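Side-chain contacts in bradyzoite pseudokinase 1 (Toxoplasma gondii, PDB 6M7Z), which belongs to a divergent kinase group lacking the glycine-rich loop and probably acts in shaping membrane ultrastructure of the parasitophorous vacuole: residues A[16-19]-A[20-23]; A[91-94]-A[95-99]; A[156-159]-A[160-164]; A[294-297]-A[298-301]. One frame throughout, in Å; residues are numbered along the deposited sequence.

Interaction 1 (A[16-19]-A[20-23])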
ATOM      1  N   SER A  16       6.626 -26.041  -0.821  1.00 40.01           N
ATOM      2  CA  SER A  16       7.186 -24.864  -1.514  1.00 46.02           C
ATOM      3  C   SER A  16       7.273 -23.666  -0.557  1.00 48.01           C
ATOM      4  O   SER A  16       8.316 -23.018  -0.506  1.00 44.62           O
ATOM      5  CB  SER A  16       6.385 -24.479  -2.738  1.00 49.44           C
ATOM      6  OG  SER A  16       6.081 -25.595  -3.533  1.00 61.43           O
ATOM      7  N   TRP A  17       6.169 -23.383   0.166  1.00 39.09           N
ATOM      8  CA  TRP A  17       6.076 -22.227   1.056  1.00 37.19           C
ATOM      9  C   TRP A  17       7.049 -22.394   2.227  1.00 37.78           C
ATOM     10  O   TRP A  17       7.728 -21.430   2.610  1.00 33.92           O
ATOM     11  CB  TRP A  17       4.643 -22.021   1.572  1.00 35.63           C
ATOM     12  CG  TRP A  17       3.722 -21.500   0.521  1.00 34.83           C
ATOM     13  CD1 TRP A  17       2.631 -22.123  -0.004  1.00 35.30           C
ATOM     14  CD2 TRP A  17       3.843 -20.253  -0.175  1.00 34.41           C
ATOM     15  NE1 TRP A  17       2.057 -21.335  -0.970  1.00 36.09           N
ATOM     16  CE2 TRP A  17       2.783 -20.186  -1.101  1.00 35.65           C
ATOM     17  CE3 TRP A  17       4.744 -19.188  -0.111  1.00 35.07           C
ATOM     18  CZ2 TRP A  17       2.601 -19.100  -1.954  1.00 37.39           C
ATOM     19  CZ3 TRP A  17       4.572 -18.113  -0.957  1.00 37.98           C
ATOM     20  CH2 TRP A  17       3.518 -18.074  -1.872  1.00 36.91           C
ATOM     21  N   MET A  18       7.107 -23.617   2.773  1.00 36.30           N
ATOM     22  CA  MET A  18       7.993 -23.897   3.880  1.00 38.55           C
ATOM     23  C   MET A  18       9.445 -23.700   3.427  1.00 37.70           C
ATOM     24  O   MET A  18      10.268 -23.101   4.146  1.00 34.78           O
ATOM     25  CB  MET A  18       7.809 -25.325   4.401  1.00 42.81           C
ATOM     26  CG  MET A  18       8.598 -25.598   5.673  1.00 47.96           C
ATOM     27  SD  MET A  18       8.050 -24.545   7.039  1.00 63.53           S
ATOM     28  CE  MET A  18       9.403 -24.729   8.203  1.00 71.13           C
ATOM     29  N   SER A  19       9.749 -24.215   2.237  1.00 38.50           N
ATOM     30  CA  SER A  19      11.079 -24.059   1.647  1.00 46.40           C
ATOM     31  C   SER A  19      11.389 -22.567   1.479  1.00 43.92           C
ATOM     32  O   SER A  19      12.475 -22.119   1.839  1.00 38.29           O
ATOM     33  CB  SER A  19      11.205 -24.796   0.335  1.00 54.80           C
ATOM     34  OG  SER A  19      11.672 -26.127   0.554  1.00 69.82           O
ATOM     35  N   TYR A  20      10.417 -21.801   0.968  1.00 38.83           N
ATOM     36  CA  TYR A  20      10.633 -20.384   0.717  1.00 37.66           C
ATOM     37  C   TYR A  20      10.881 -19.630   2.026  1.00 37.29           C
ATOM     38  O   TYR A  20      11.702 -18.723   2.071  1.00 34.17           O
ATOM     39  CB  TYR A  20       9.483 -19.733  -0.042  1.00 34.16           C
ATOM     40  CG  TYR A  20       9.905 -18.416  -0.644  1.00 35.54           C
ATOM     41  CD1 TYR A  20      10.560 -18.364  -1.866  1.00 36.37           C
ATOM     42  CD2 TYR A  20       9.689 -17.224   0.031  1.00 34.29           C
ATOM     43  CE1 TYR A  20      10.960 -17.159  -2.417  1.00 38.98           C
ATOM     44  CE2 TYR A  20      10.055 -16.011  -0.520  1.00 38.10           C
ATOM     45  CZ  TYR A  20      10.707 -15.979  -1.744  1.00 41.25           C
ATOM     46  OH  TYR A  20      11.100 -14.796  -2.311  1.00 41.76           O
ATOM     47  N   LEU A  21      10.164 -20.012   3.085  1.00 39.20           N
ATOM     48  CA  LEU A  21      10.361 -19.416   4.393  1.00 43.70           C
ATOM     49  C   LEU A  21      11.822 -19.575   4.831  1.00 46.08           C
ATOM     50  O   LEU A  21      12.439 -18.611   5.287  1.00 56.04           O
ATOM     51  CB  LEU A  21       9.387 -20.062   5.385  1.00 42.51           C
ATOM     52  CG  LEU A  21       9.611 -19.722   6.852  1.00 45.78           C
ATOM     53  CD1 LEU A  21       9.375 -18.251   7.108  1.00 43.30           C
ATOM     54  CD2 LEU A  21       8.703 -20.572   7.718  1.00 44.64           C
ATOM     55  N   LYS A  22      12.374 -20.775   4.629  1.00 50.33           N
ATOM     56  CA  LYS A  22      13.755 -21.098   5.026  1.00 59.88           C
ATOM     57  C   LYS A  22      14.779 -20.305   4.196  1.00 55.61           C
ATOM     58  O   LYS A  22      15.833 -19.981   4.688  1.00 62.66           O
ATOM     59  CB  LYS A  22      13.980 -22.610   4.948  1.00 66.85           C
ATOM     60  CG  LYS A  22      13.341 -23.368   6.108  1.00 70.86           C
ATOM     61  CD  LYS A  22      13.462 -24.874   6.063  1.00 79.74           C
ATOM     62  CE  LYS A  22      13.354 -25.492   7.445  1.00 85.31           C
ATOM     63  NZ  LYS A  22      12.691 -26.818   7.431  1.00 88.45           N
ATOM     64  N   GLU A  23      14.436 -19.969   2.954  1.00 54.31           N
ATOM     65  CA  GLU A  23      15.308 -19.207   2.046  1.00 53.15           C
ATOM     66  C   GLU A  23      15.434 -17.728   2.448  1.00 49.07           C
ATOM     67  O   GLU A  23      16.319 -17.057   1.954  1.00 45.60           O
ATOM     68  CB  GLU A  23      14.799 -19.305   0.602  1.00 73.85           C
ATOM     69  CG  GLU A  23      15.205 -20.620  -0.066  1.00 98.80           C
ATOM     70  CD  GLU A  23      15.019 -20.737  -1.565  1.00116.81           C
ATOM     71  OE1 GLU A  23      14.127 -20.070  -2.115  1.00109.07           O
ATOM     72  OE2 GLU A  23      15.774 -21.508  -2.172  1.00116.42           O
TER
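The apolar contact is made by M18, which reaches both L21 and K22 one turn on. Its first torsion points CG away from the backbone N (chi1 -173°), and a bend at chi2 (63°) carries the thioether along the helix, leaving M18 SD 4.1 Å from L21 CD2. The methyl goes further: M18 CE lies 4.0 Å from K22 NZ and touches K22 CE as well, a van der Waals contact of the methyl with the end of the lysine. Nearer the backbone, K22 CG passes 3.7 Å from M18 O. Backbone bonds hold the stretch together: the i to i+4 series runs from Y20 N to S16 O (2.8 Å) through to E23 N to S19 O (3.1 Å), the last being the least straight. This helix, 14-23, precedes the strands of the kinase N-lobe and lies against helix 88-101, which by its position and its E94-K79 pair corresponds to helix C of kinases. Its aromatic contacts lead there. W17 and Y20 each meet Y96 edge-to-face, while W17 and L21 pack on V92. Polar links to the rest of the lobe come from the Y20 hydroxyl, hydrogen-bonded to E100, and from K22 O, which accepts from R117.

Interaction 2 (A[91-94]-A[95-99]). With EDO (1,2-ethanediol), chain H.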
ATOM      1  N   SER A  91       2.700 -16.300   6.506  1.00 29.30           N
ATOM      2  CA  SER A  91       3.784 -15.426   7.010  1.00 28.72           C
ATOM      3  C   SER A  91       4.776 -15.012   5.919  1.00 27.78           C
ATOM      4  O   SER A  91       5.491 -14.015   6.119  1.00 28.55           O
ATOM      5  CB  SER A  91       4.495 -16.011   8.210  1.00 29.06           C
ATOM      6  OG  SER A  91       5.288 -17.124   7.849  1.00 30.22           O
ATOM      7  N   VAL A  92       4.819 -15.726   4.786  1.00 27.59           N
ATOM      8  CA  VAL A  92       5.817 -15.434   3.754  1.00 29.04           C
ATOM      9  C   VAL A  92       5.192 -15.008   2.428  1.00 28.23           C
ATOM     10  O   VAL A  92       5.955 -14.687   1.503  1.00 29.06           O
ATOM     11  CB  VAL A  92       6.784 -16.613   3.530  1.00 32.59           C
ATOM     12  CG1 VAL A  92       7.446 -17.016   4.828  1.00 38.12           C
ATOM     13  CG2 VAL A  92       6.112 -17.807   2.898  1.00 32.66           C
ATOM     14  N   TYR A  93       3.855 -14.989   2.321  1.00 27.00           N
ATOM     15  CA  TYR A  93       3.210 -14.611   1.058  1.00 27.12           C
ATOM     16  C   TYR A  93       3.638 -13.200   0.632  1.00 26.96           C
ATOM     17  O   TYR A  93       4.035 -12.997  -0.491  1.00 28.03           O
ATOM     18  CB  TYR A  93       1.684 -14.705   1.151  1.00 26.75           C
ATOM     19  CG  TYR A  93       0.995 -14.427  -0.158  1.00 27.45           C
ATOM     20  CD1 TYR A  93       1.066 -15.335  -1.197  1.00 28.64           C
ATOM     21  CD2 TYR A  93       0.319 -13.240  -0.379  1.00 27.56           C
ATOM     22  CE1 TYR A  93       0.443 -15.086  -2.415  1.00 30.01           C
ATOM     23  CE2 TYR A  93      -0.308 -12.971  -1.583  1.00 28.76           C
ATOM     24  CZ  TYR A  93      -0.240 -13.893  -2.612  1.00 30.25           C
ATOM     25  OH  TYR A  93      -0.867 -13.638  -3.799  1.00 31.68           O
ATOM     26  N   GLU A  94       3.542 -12.233   1.541  1.00 26.43           N
ATOM     27  CA  GLU A  94       3.825 -10.856   1.196  1.00 27.27           C
ATOM     28  C   GLU A  94       5.313 -10.705   0.844  1.00 28.07           C
ATOM     29  O   GLU A  94       5.655 -10.086  -0.162  1.00 28.15           O
ATOM     30  CB  GLU A  94       3.369  -9.907   2.305  1.00 27.01           C
ATOM     31  CG  GLU A  94       3.295  -8.471   1.835  1.00 28.43           C
ATOM     32  CD  GLU A  94       2.825  -7.437   2.854  1.00 29.19           C
ATOM     33  OE1 GLU A  94       2.521  -7.843   4.039  1.00 29.73           O
ATOM     34  OE2 GLU A  94       2.761  -6.230   2.474  1.00 28.93           O
ATOM     35  N   PRO A  95       6.267 -11.235   1.645  1.00 27.59           N
ATOM     36  CA  PRO A  95       7.673 -11.236   1.228  1.00 27.99           C
ATOM     37  C   PRO A  95       7.890 -11.854  -0.162  1.00 28.56           C
ATOM     38  O   PRO A  95       8.687 -11.332  -0.971  1.00 27.93           O
ATOM     39  CB  PRO A  95       8.362 -12.070   2.312  1.00 28.86           C
ATOM     40  CG  PRO A  95       7.470 -11.862   3.546  1.00 29.60           C
ATOM     41  CD  PRO A  95       6.062 -11.792   2.999  1.00 28.47           C
ATOM     42  N   TYR A  96       7.177 -12.950  -0.446  1.00 30.21           N
ATOM     43  CA  TYR A  96       7.285 -13.600  -1.738  1.00 33.70           C
ATOM     44  C   TYR A  96       6.888 -12.620  -2.855  1.00 33.30           C
ATOM     45  O   TYR A  96       7.621 -12.493  -3.835  1.00 34.30           O
ATOM     46  CB  TYR A  96       6.420 -14.862  -1.763  1.00 37.25           C
ATOM     47  CG  TYR A  96       6.477 -15.628  -3.058  1.00 39.17           C
ATOM     48  CD1 TYR A  96       5.655 -15.307  -4.116  1.00 45.10           C
ATOM     49  CD2 TYR A  96       7.362 -16.673  -3.228  1.00 42.73           C
ATOM     50  CE1 TYR A  96       5.690 -16.031  -5.298  1.00 51.80           C
ATOM     51  CE2 TYR A  96       7.435 -17.384  -4.412  1.00 48.70           C
ATOM     52  CZ  TYR A  96       6.596 -17.062  -5.457  1.00 54.95           C
ATOM     53  OH  TYR A  96       6.656 -17.755  -6.633  1.00 63.01           O
ATOM     54  N   LEU A  97       5.732 -11.950  -2.728  1.00 32.66           N
ATOM     55  CA  LEU A  97       5.308 -10.973  -3.734  1.00 35.55           C
ATOM     56  C   LEU A  97       6.411  -9.939  -3.963  1.00 34.29           C
ATOM     57  O   LEU A  97       6.736  -9.649  -5.101  1.00 34.66           O
ATOM     58  CB  LEU A  97       4.031 -10.248  -3.310  1.00 35.77           C
ATOM     59  CG  LEU A  97       2.740 -11.055  -3.312  1.00 38.63           C
ATOM     60  CD1 LEU A  97       1.552 -10.119  -3.069  1.00 41.58           C
ATOM     61  CD2 LEU A  97       2.527 -11.799  -4.624  1.00 41.64           C
ATOM     62  N   TYR A  98       6.972  -9.394  -2.884  1.00 36.17           N
ATOM     63  CA  TYR A  98       7.957  -8.314  -3.011  1.00 35.88           C
ATOM     64  C   TYR A  98       9.228  -8.816  -3.695  1.00 39.81           C
ATOM     65  O   TYR A  98       9.800  -8.077  -4.489  1.00 49.56           O
ATOM     66  CB  TYR A  98       8.253  -7.648  -1.660  1.00 32.99           C
ATOM     67  CG  TYR A  98       7.297  -6.526  -1.336  1.00 32.49           C
ATOM     68  CD1 TYR A  98       7.388  -5.313  -1.993  1.00 32.83           C
ATOM     69  CD2 TYR A  98       6.290  -6.676  -0.399  1.00 32.82           C
ATOM     70  CE1 TYR A  98       6.526  -4.266  -1.715  1.00 33.59           C
ATOM     71  CE2 TYR A  98       5.416  -5.641  -0.109  1.00 34.98           C
ATOM     72  CZ  TYR A  98       5.536  -4.422  -0.763  1.00 33.94           C
ATOM     73  OH  TYR A  98       4.680  -3.389  -0.484  1.00 33.26           O
ATOM     74  N   ARG A  99       9.640 -10.062  -3.407  1.00 42.46           N
ATOM     75  CA  ARG A  99      10.936 -10.585  -3.878  1.00 37.10           C
ATOM     76  C   ARG A  99      10.837 -11.190  -5.291  1.00 37.50           C
ATOM     77  O   ARG A  99      11.813 -11.134  -6.033  1.00 38.78           O
ATOM     78  CB  ARG A  99      11.463 -11.638  -2.903  1.00 37.39           C
ATOM     79  CG  ARG A  99      11.895 -11.065  -1.561  1.00 37.90           C
ATOM     80  CD  ARG A  99      12.038 -12.141  -0.496  1.00 39.79           C
ATOM     81  NE  ARG A  99      13.268 -12.898  -0.640  1.00 42.51           N
ATOM     82  CZ  ARG A  99      14.459 -12.505  -0.194  1.00 45.89           C
ATOM     83  NH1 ARG A  99      14.619 -11.316   0.367  1.00 42.12           N
ATOM     84  NH2 ARG A  99      15.498 -13.307  -0.324  1.00 45.13           N
TER
HETATM   85  C1  EDO H 402       5.234 -10.402   6.990  1.00 42.01           C
HETATM   86  O1  EDO H 402       6.175  -9.719   7.843  1.00 29.78           O
HETATM   87  C2  EDO H 402       4.160  -9.408   6.549  1.00 47.63           C
HETATM   88  O2  EDO H 402       3.191  -9.990   5.663  1.00 43.29           O
HETATM   89  O   HOH W   1       2.204  -4.012   0.944  1.00 18.45           O
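Y93 and L97 form the tight apolar side of this turn. L97 CG sits over one face of the phenol ring, and its two methyls spread along the outer half: L97 CD1 is 3.7 Å from Y93 CE2, and L97 CD2 is 3.9 Å from Y93 OH. The tyrosine points CG away from its backbone N (chi1 -176°), which lays the ring along the helix toward L97; its hydroxyl is bonded to A191 O. P95 is packed just as closely, with P95 CD 3.3 Å from V92 O. Having no N-H, the proline cannot bond to the turn before, and the helix kinks there; i to i+4 bonding resumes with Y96 N to V92 O (2.9 Å) and L97 N to Y93 O.

The wetter side belongs to E94 and Y98, which run alongside one another. E94 OE2 lies in the plane of the Y98 ring at its edge, 3.8 Å from Y98 CE2, with carboxylate and ring planes 33° apart. A water donates both to E94 OE2 (2.8 Å) and to Y98 OH (2.9 Å), and Y98 OH also bonds to L110 O. On the other oxygen, O2 of a 1,2-ethanediol, probably from the crystallisation liquor, donates a hydrogen bond to E94 OE1 (2.8 Å). E94 OE2 further makes a salt bridge to K79, a pair that matches the strand-to-helix-C lysine-glutamate bridge of active-like kinases. The chemistry thus implies a carboxylate gripped on both oxygens, held by K79 and water at OE2 and, in this crystal, by ethanediol at OE1, which should restrain its rotation.

Interaction 3 (A[156-159]-A[160-164])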
ATOM      1  N   ALA A 156      -2.439   3.904  -9.504  1.00 40.23           N
ATOM      2  CA  ALA A 156      -1.739   2.961  -8.641  1.00 39.13           C
ATOM      3  C   ALA A 156      -2.356   1.565  -8.816  1.00 39.37           C
ATOM      4  O   ALA A 156      -1.630   0.570  -8.990  1.00 37.33           O
ATOM      5  CB  ALA A 156      -1.792   3.432  -7.218  1.00 34.63           C
ATOM      6  N   LEU A 157      -3.691   1.514  -8.816  1.00 37.32           N
ATOM      7  CA  LEU A 157      -4.423   0.268  -8.991  1.00 36.99           C
ATOM      8  C   LEU A 157      -4.113  -0.342 -10.367  1.00 40.03           C
ATOM      9  O   LEU A 157      -3.865  -1.547 -10.481  1.00 35.40           O
ATOM     10  CB  LEU A 157      -5.927   0.536  -8.858  1.00 34.87           C
ATOM     11  CG  LEU A 157      -6.819  -0.703  -8.935  1.00 35.82           C
ATOM     12  CD1 LEU A 157      -6.344  -1.770  -7.974  1.00 34.62           C
ATOM     13  CD2 LEU A 157      -8.259  -0.347  -8.642  1.00 36.37           C
ATOM     14  N   LYS A 158      -4.121   0.502 -11.405  1.00 46.14           N
ATOM     15  CA  LYS A 158      -3.824   0.077 -12.769  1.00 48.50           C
ATOM     16  C   LYS A 158      -2.437  -0.572 -12.833  1.00 41.72           C
ATOM     17  O   LYS A 158      -2.277  -1.608 -13.491  1.00 41.88           O
ATOM     18  CB  LYS A 158      -3.898   1.251 -13.750  1.00 55.99           C
ATOM     19  CG  LYS A 158      -3.966   0.811 -15.207  1.00 63.06           C
ATOM     20  CD  LYS A 158      -3.672   1.887 -16.220  1.00 66.34           C
ATOM     21  CE  LYS A 158      -3.305   1.312 -17.573  1.00 68.91           C
ATOM     22  NZ  LYS A 158      -2.366   2.203 -18.295  1.00 70.41           N
ATOM     23  N   SER A 159      -1.453   0.036 -12.162  1.00 38.14           N
ATOM     24  CA  SER A 159      -0.096  -0.487 -12.175  1.00 40.21           C
ATOM     25  C   SER A 159      -0.065  -1.896 -11.563  1.00 41.27           C
ATOM     26  O   SER A 159       0.739  -2.715 -11.973  1.00 43.49           O
ATOM     27  CB  SER A 159       0.898   0.465 -11.520  1.00 41.23           C
ATOM     28  OG  SER A 159       0.884   0.389 -10.099  1.00 40.34           O
ATOM     29  N   LEU A 160      -0.968  -2.191 -10.620  1.00 43.29           N
ATOM     30  CA  LEU A 160      -1.037  -3.522 -10.023  1.00 44.52           C
ATOM     31  C   LEU A 160      -1.722  -4.501 -10.988  1.00 46.52           C
ATOM     32  O   LEU A 160      -1.270  -5.633 -11.161  1.00 38.38           O
ATOM     33  CB  LEU A 160      -1.777  -3.448  -8.684  1.00 45.00           C
ATOM     34  CG  LEU A 160      -1.745  -4.724  -7.842  1.00 46.23           C
ATOM     35  CD1 LEU A 160      -0.343  -5.033  -7.322  1.00 50.53           C
ATOM     36  CD2 LEU A 160      -2.710  -4.597  -6.681  1.00 49.92           C
ATOM     37  N   HIS A 161      -2.811  -4.063 -11.623  1.00 47.48           N
ATOM     38  CA  HIS A 161      -3.515  -4.877 -12.635  1.00 46.92           C
ATOM     39  C   HIS A 161      -2.568  -5.262 -13.783  1.00 47.34           C
ATOM     40  O   HIS A 161      -2.604  -6.399 -14.234  1.00 44.78           O
ATOM     41  CB  HIS A 161      -4.794  -4.166 -13.114  1.00 45.05           C
ATOM     42  CG  HIS A 161      -5.871  -4.130 -12.082  1.00 41.94           C
ATOM     43  ND1 HIS A 161      -7.084  -3.516 -12.300  1.00 47.95           N
ATOM     44  CD2 HIS A 161      -5.907  -4.597 -10.816  1.00 39.79           C
ATOM     45  CE1 HIS A 161      -7.860  -3.689 -11.248  1.00 44.73           C
ATOM     46  NE2 HIS A 161      -7.139  -4.302 -10.308  1.00 41.83           N
ATOM     47  N   ASN A 162      -1.697  -4.333 -14.211  1.00 48.73           N
ATOM     48  CA  ASN A 162      -0.731  -4.575 -15.300  1.00 51.31           C
ATOM     49  C   ASN A 162       0.268  -5.696 -14.954  1.00 52.05           C
ATOM     50  O   ASN A 162       0.864  -6.263 -15.856  1.00 50.15           O
ATOM     51  CB  ASN A 162       0.060  -3.316 -15.670  1.00 53.88           C
ATOM     52  CG  ASN A 162      -0.790  -2.243 -16.336  1.00 55.72           C
ATOM     53  OD1 ASN A 162      -1.900  -2.512 -16.805  1.00 56.90           O
ATOM     54  ND2 ASN A 162      -0.299  -1.010 -16.362  1.00 50.45           N
ATOM     55  N   LEU A 163       0.470  -5.999 -13.670  1.00 48.55           N
ATOM     56  CA  LEU A 163       1.347  -7.102 -13.244  1.00 48.68           C
ATOM     57  C   LEU A 163       0.550  -8.411 -13.103  1.00 46.56           C
ATOM     58  O   LEU A 163       1.100  -9.425 -12.678  1.00 46.32           O
ATOM     59  CB  LEU A 163       2.004  -6.751 -11.905  1.00 48.14           C
ATOM     60  CG  LEU A 163       2.901  -5.518 -11.895  1.00 49.60           C
ATOM     61  CD1 LEU A 163       3.204  -5.041 -10.458  1.00 47.18           C
ATOM     62  CD2 LEU A 163       4.196  -5.836 -12.621  1.00 54.78           C
ATOM     63  N   GLY A 164      -0.748  -8.381 -13.428  1.00 45.41           N
ATOM     64  CA  GLY A 164      -1.619  -9.549 -13.354  1.00 45.00           C
ATOM     65  C   GLY A 164      -2.150  -9.819 -11.947  1.00 44.84           C
ATOM     66  O   GLY A 164      -2.486 -10.970 -11.620  1.00 49.48           O
TER
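The imidazole of H161 carries L157 over one face: L157 CG stands 4.1 Å from the ring centroid, 25° off the normal, a CH-pi contact displaced toward the rim. L157 CD1 reaches 3.5 Å from H161 NE2, and L157 O also lies over a face of the ring. H161 NE2 is hydrogen-bonded to D233 OD2, which should limit rotation of the ring. On the neighbouring side of the helix K158 CE comes within 4.0 Å of N162 ND2, a loose methylene-amide contact. S159 turns its hydroxyl back (chi1 80°) to donate to A156 O at 2.8 Å, and the same carbonyl takes L160 N at 3.3 Å. The helix ends in a Schellman motif: G164, with positive phi (82°), bonds through its N-H to H161 O at 2.8 Å, and L163 N bonds to L160 O at 3.1 Å. By position this corresponds to the end of helix E, before the catalytic-loop segment, and the H161-D233 link resembles the histidine-aspartate pair between helices E and F in many protein kinases. L157 and H161 face helix 230-248, K158 rests on helix 287-291, and L160 packs on L165 of strand 165-166.

Interaction 4 (A[294-297]-A[298-301])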
ATOM      1  N   PRO A 294     -14.521  12.876 -17.234  1.00 60.18           N
ATOM      2  CA  PRO A 294     -14.377  14.332 -17.170  1.00 62.30           C
ATOM      3  C   PRO A 294     -13.488  14.887 -16.046  1.00 70.08           C
ATOM      4  O   PRO A 294     -12.833  15.911 -16.237  1.00 71.54           O
ATOM      5  CB  PRO A 294     -15.817  14.808 -16.934  1.00 60.09           C
ATOM      6  CG  PRO A 294     -16.673  13.775 -17.644  1.00 60.07           C
ATOM      7  CD  PRO A 294     -15.908  12.475 -17.535  1.00 58.63           C
ATOM      8  N   LEU A 295     -13.480  14.216 -14.887  1.00 75.59           N
ATOM      9  CA  LEU A 295     -12.736  14.684 -13.714  1.00 70.31           C
ATOM     10  C   LEU A 295     -11.241  14.822 -14.037  1.00 59.52           C
ATOM     11  O   LEU A 295     -10.590  15.694 -13.479  1.00 53.52           O
ATOM     12  CB  LEU A 295     -12.952  13.701 -12.557  1.00 69.54           C
ATOM     13  CG  LEU A 295     -12.075  13.908 -11.322  1.00 72.71           C
ATOM     14  CD1 LEU A 295     -12.329  15.293 -10.723  1.00 63.18           C
ATOM     15  CD2 LEU A 295     -12.333  12.814 -10.298  1.00 71.98           C
ATOM     16  N   PHE A 296     -10.715  13.977 -14.934  1.00 63.81           N
ATOM     17  CA  PHE A 296      -9.260  13.864 -15.147  1.00 66.84           C
ATOM     18  C   PHE A 296      -8.780  14.565 -16.429  1.00 67.78           C
ATOM     19  O   PHE A 296      -7.603  14.446 -16.771  1.00 68.56           O
ATOM     20  CB  PHE A 296      -8.845  12.391 -15.185  1.00 55.26           C
ATOM     21  CG  PHE A 296      -9.259  11.598 -13.977  1.00 52.14           C
ATOM     22  CD1 PHE A 296      -8.982  12.059 -12.697  1.00 53.52           C
ATOM     23  CD2 PHE A 296      -9.925  10.389 -14.114  1.00 53.92           C
ATOM     24  CE1 PHE A 296      -9.348  11.322 -11.582  1.00 51.54           C
ATOM     25  CE2 PHE A 296     -10.302   9.658 -12.998  1.00 56.44           C
ATOM     26  CZ  PHE A 296     -10.000  10.122 -11.737  1.00 56.09           C
ATOM     27  N   GLU A 297      -9.655  15.302 -17.118  1.00 82.24           N
ATOM     28  CA  GLU A 297      -9.231  16.019 -18.335  1.00 89.94           C
ATOM     29  C   GLU A 297      -8.233  17.124 -17.965  1.00 77.52           C
ATOM     30  O   GLU A 297      -8.427  17.859 -17.008  1.00 69.20           O
ATOM     31  CB  GLU A 297     -10.430  16.562 -19.114  1.00 87.14           C
ATOM     32  CG  GLU A 297     -11.063  15.507 -19.999  1.00 86.52           C
ATOM     33  CD  GLU A 297     -12.436  15.854 -20.528  1.00102.98           C
ATOM     34  OE1 GLU A 297     -12.772  17.061 -20.581  1.00105.77           O
ATOM     35  OE2 GLU A 297     -13.164  14.908 -20.876  1.00103.77           O
ATOM     36  N   GLY A 298      -7.155  17.197 -18.749  1.00 71.14           N
ATOM     37  CA  GLY A 298      -6.056  18.133 -18.538  1.00 74.43           C
ATOM     38  C   GLY A 298      -4.898  17.524 -17.762  1.00 76.72           C
ATOM     39  O   GLY A 298      -3.854  18.165 -17.635  1.00 63.48           O
ATOM     40  N   LEU A 299      -5.069  16.296 -17.253  1.00 81.82           N
ATOM     41  CA  LEU A 299      -4.024  15.610 -16.485  1.00 78.06           C
ATOM     42  C   LEU A 299      -3.195  14.713 -17.411  1.00 69.41           C
ATOM     43  O   LEU A 299      -3.741  14.000 -18.250  1.00 82.12           O
ATOM     44  CB  LEU A 299      -4.658  14.763 -15.378  1.00 76.28           C
ATOM     45  CG  LEU A 299      -5.098  15.509 -14.124  1.00 73.98           C
ATOM     46  CD1 LEU A 299      -5.732  14.539 -13.143  1.00 72.37           C
ATOM     47  CD2 LEU A 299      -3.924  16.235 -13.485  1.00 76.11           C
ATOM     48  N   ASN A 300      -1.874  14.752 -17.211  1.00 73.56           N
ATOM     49  CA  ASN A 300      -0.937  13.845 -17.846  1.00 87.79           C
ATOM     50  C   ASN A 300      -0.791  12.605 -16.955  1.00 91.02           C
ATOM     51  O   ASN A 300      -0.027  12.620 -15.972  1.00 75.85           O
ATOM     52  CB  ASN A 300       0.415  14.517 -18.099  1.00 89.90           C
ATOM     53  CG  ASN A 300       1.376  13.639 -18.872  1.00 90.41           C
ATOM     54  OD1 ASN A 300       1.007  12.565 -19.358  1.00 69.74           O
ATOM     55  ND2 ASN A 300       2.614  14.088 -18.995  1.00 95.75           N
ATOM     56  N   PHE A 301      -1.508  11.535 -17.323  1.00 84.61           N
ATOM     57  CA  PHE A 301      -1.485  10.273 -16.583  1.00 84.63           C
ATOM     58  C   PHE A 301      -0.084   9.642 -16.597  1.00 88.83           C
ATOM     59  O   PHE A 301       0.253   8.916 -15.676  1.00111.20           O
ATOM     60  CB  PHE A 301      -2.540   9.300 -17.126  1.00 70.09           C
ATOM     61  CG  PHE A 301      -3.817   9.304 -16.323  1.00 75.16           C
ATOM     62  CD1 PHE A 301      -3.874   8.676 -15.088  1.00 63.63           C
ATOM     63  CD2 PHE A 301      -4.948   9.967 -16.776  1.00 74.93           C
ATOM     64  CE1 PHE A 301      -5.029   8.719 -14.321  1.00 65.50           C
ATOM     65  CE2 PHE A 301      -6.104  10.002 -16.010  1.00 72.77           C
ATOM     66  CZ  PHE A 301      -6.146   9.375 -14.787  1.00 65.60           C
TER
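F296 presents a face of its ring to the edge of F301, an offset edge-to-face pair with centroids 5.6 Å apart and planes at 82°. F301 CZ and CE2 lead the approach: F301 CZ is 3.9 Å from F296 CG and F301 CE2 is 3.7 Å from F296 CB, so the overlap falls at the base of the F296 ring rather than at its far end. With CG opposite the carbonyl carbon (chi1 -55°), the F296 ring is placed where L299 and F301 both reach it. L299 CD1 approaches F296 CD1 at 4.1 Å from an oblique direction.

Between these side chains the backbone folds into a type II beta turn from F296 to L299, closed by L299 N to F296 O at 3.2 Å. G298 occupies the third position of the turn with positive phi, as usual for type II. N300 then caps the next helix, 301-306, its OD1 accepting from E302 N. Around the turn, F296 sinks between A150 and A151 of helix 146-161 and L272 of helix 263-276, and F301 touches M291 of helix 287-291. Chemically the contact is aromatic and apolar, with a single hydrogen bond across the turn; burial of F296 therefore ties the loop to the C-lobe helices, while E297 and G298 stay at the exposed bend.

In the fold
The four contacts follow one another along the chain and divide between the two lobes of the kinase fold. Interactions 1 and 2 belong to the N-lobe, with centres about 11 Å apart, and touch directly: helix 14-23 packs on helix 88-101, which in turn lies against the four-stranded sheet. Interactions 3 and 4 belong to the C-lobe, centres about 19 Å apart, with helix 146-161 and the loop after helix 287-291 sharing one helical core. About 17 Å separates the centres of interactions 2 and 3, nearest atoms about 7 Å apart, while interactions 1 and 4 mark distant ends, centres about 45 Å apart. The bilobal kinase scaffold is thus retained despite the divergent sequence.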